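PDB 5JOZ: Non-reducing end alpha-L-arabinofuranosidase BoGH43B, which removes terminal non-reducing alpha-L-arabinofuranosyl residues from xyloglucan side branches, turning 'S' units into 'X' units during xyloglucan degradation. Local coordinates for residues 6-11 / 255-260. Residues are numbered along the deposited sequence; the frame is centred on the assembly and turned at random.
Sequences RNPIIT and GIRPVN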
loop_
_atom_site.group_PDB
_atom_site.type_symbol
_atom_site.label_atom_id
_atom_site.label_comp_id
_atom_site.label_asym_id
_atom_site.label_seq_id
_atom_site.Cartn_x
_atom_site.Cartn_y
_atom_site.Cartn_z
ATOM N N ARG A 6 19.168 6.494 -1.790
ATOM C CA ARG A 6 19.007 5.468 -0.768
ATOM C C ARG A 6 17.668 4.782 -1.004
ATOM O O ARG A 6 16.663 5.454 -1.243
ATOM C CB ARG A 6 19.019 6.090 0.645
ATOM N N ASN A 7 17.681 3.449 -0.965
ATOM C CA ASN A 7 16.468 2.644 -0.906
ATOM C C ASN A 7 15.931 2.627 0.546
ATOM O O ASN A 7 16.709 2.782 1.491
ATOM C CB ASN A 7 16.727 1.196 -1.370
ATOM C CG ASN A 7 16.468 0.979 -2.863
ATOM O OD1 ASN A 7 15.463 1.429 -3.415
ATOM N ND2 ASN A 7 17.370 0.249 -3.516
ATOM N N PRO A 8 14.624 2.430 0.739
ATOM C CA PRO A 8 13.633 2.268 -0.342
ATOM C C PRO A 8 13.212 3.592 -0.947
ATOM O O PRO A 8 13.371 4.627 -0.316
ATOM C CB PRO A 8 12.427 1.625 0.360
ATOM C CG PRO A 8 12.832 1.406 1.781
ATOM C CD PRO A 8 14.025 2.255 2.070
ATOM N N ILE A 9 12.648 3.541 -2.152
ATOM C CA ILE A 9 12.205 4.759 -2.854
ATOM C C ILE A 9 10.800 5.224 -2.443
ATOM O O ILE A 9 10.509 6.419 -2.475
ATOM C CB ILE A 9 12.332 4.633 -4.394
ATOM C CG1 ILE A 9 11.662 3.364 -4.928
ATOM C CG2 ILE A 9 13.802 4.652 -4.806
ATOM C CD1 ILE A 9 11.151 3.522 -6.328
ATOM N N ILE A 10 9.936 4.296 -2.036
ATOM C CA ILE A 10 8.633 4.657 -1.485
ATOM C C ILE A 10 8.399 3.811 -0.244
ATOM O O ILE A 10 8.381 2.582 -0.318
ATOM C CB ILE A 10 7.471 4.465 -2.496
ATOM C CG1 ILE A 10 7.892 4.885 -3.919
ATOM C CG2 ILE A 10 6.264 5.269 -2.032
ATOM C CD1 ILE A 10 6.829 4.681 -4.985
ATOM N N THR A 11 8.206 4.485 0.886
ATOM C CA THR A 11 8.149 3.844 2.204
ATOM C C THR A 11 6.725 3.701 2.681
ATOM O O THR A 11 5.818 4.243 2.070
ATOM C CB THR A 11 8.941 4.669 3.241
ATOM O OG1 THR A 11 8.456 6.005 3.253
ATOM C CG2 THR A 11 10.401 4.694 2.882
ATOM N N GLY A 255 9.862 -5.225 -0.928
ATOM C CA GLY A 255 10.682 -5.847 0.104
ATOM C C GLY A 255 10.233 -5.403 1.482
ATOM O O GLY A 255 9.302 -4.590 1.618
ATOM N N ILE A 256 10.911 -5.912 2.504
ATOM C CA ILE A 256 10.644 -5.501 3.886
ATOM C C ILE A 256 11.928 -5.011 4.536
ATOM O O ILE A 256 13.017 -5.378 4.091
ATOM C CB ILE A 256 9.997 -6.633 4.709
ATOM C CG1 ILE A 256 10.884 -7.887 4.720
ATOM C CG2 ILE A 256 8.613 -6.957 4.144
ATOM C CD1 ILE A 256 10.445 -8.950 5.705
ATOM N N ARG A 257 11.776 -4.160 5.556
ATOM C CA ARG A 257 12.884 -3.663 6.384
ATOM C C ARG A 257 12.636 -4.183 7.782
ATOM O O ARG A 257 11.901 -3.547 8.529
ATOM C CB ARG A 257 12.891 -2.139 6.447
ATOM C CG ARG A 257 13.359 -1.423 5.187
ATOM C CD ARG A 257 12.623 -0.094 5.041
ATOM N NE ARG A 257 13.340 1.069 5.522
ATOM C CZ ARG A 257 12.798 2.264 5.763
ATOM N NH1 ARG A 257 11.503 2.504 5.592
ATOM N NH2 ARG A 257 13.579 3.244 6.202
ATOM N N PRO A 258 13.210 -5.350 8.139
ATOM C CA PRO A 258 12.904 -5.892 9.472
ATOM C C PRO A 258 13.587 -5.128 10.615
ATOM O O PRO A 258 14.619 -4.495 10.405
ATOM C CB PRO A 258 13.429 -7.340 9.406
ATOM C CG PRO A 258 13.837 -7.588 7.988
ATOM C CD PRO A 258 14.119 -6.245 7.390
ATOM N N VAL A 259 12.991 -5.188 11.803
ATOM C CA VAL A 259 13.591 -4.641 13.023
ATOM C C VAL A 259 14.430 -5.758 13.663
ATOM O O VAL A 259 13.925 -6.865 13.873
ATOM C CB VAL A 259 12.519 -4.160 14.034
ATOM C CG1 VAL A 259 13.177 -3.389 15.174
ATOM C CG2 VAL A 259 11.442 -3.303 13.362
ATOM N N ASN A 260 15.703 -5.480 13.945
ATOM C CA ASN A 260 16.661 -6.492 14.456
ATOM C C ASN A 260 16.617 -7.829 13.671
ATOM O O ASN A 260 16.774 -8.917 14.247
ATOM C CB ASN A 260 16.438 -6.756 15.967
ATOM C CG ASN A 260 16.561 -5.504 16.823
ATOM O OD1 ASN A 260 17.354 -4.600 16.541
ATOM N ND2 ASN A 260 15.776 -5.456 17.889
#
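Pro8 and Arg257 make the tight part of this contact, the CG-CD edge of the proline ring meeting the arginine at CD and NE, with CZ just beyond. CG of Pro8, which follows a cis peptide bond, stands 3.6 Å from CD of Arg257, and CD of Pro8 is 3.7 Å from NE of Arg257. That same Pro8 CD sits above one face of the guanidinium, shifted toward its rim, so the proline meets the planar group through a ring methylene. The bends at chi2 (148°) and chi3 (97°) present this guanidinium face to the ring edge, the two planes standing nearly perpendicular.

In the five-bladed beta-propeller of family 43, segment 255-260 runs out of strand 249-256 of one four-stranded blade. Segment 6-11 follows the short strand 4-6 and borders the neighbouring strand 269-277 of that blade, where a classic beta bulge sets Ile9 and Ile10 together opposite Thr270. The contact is away from the probable catalytic residues.

Toward Thr11 the packing is looser. Its CG2 approaches NH1 of Arg257 obliquely at 3.7 Å, and CB is farther from that nitrogen, at 4.1 Å. The Thr11 rotation (chi1 55°) sets CG2 anti to the carbonyl carbon, beside the backbone N, from where it reaches NH1. Thr11 OG1 hydrogen-bonds to the carbonyl oxygen of Ala366 in the C-terminal concanavalin-like region. NH1 of Arg257 forms a salt bridge with Glu269 OE2, whereas NH2 has a long, weak ion pair with Asp507. Pro8, Thr11 and Arg257 all remain partly exposed, and just 114 Å² is buried between the segments.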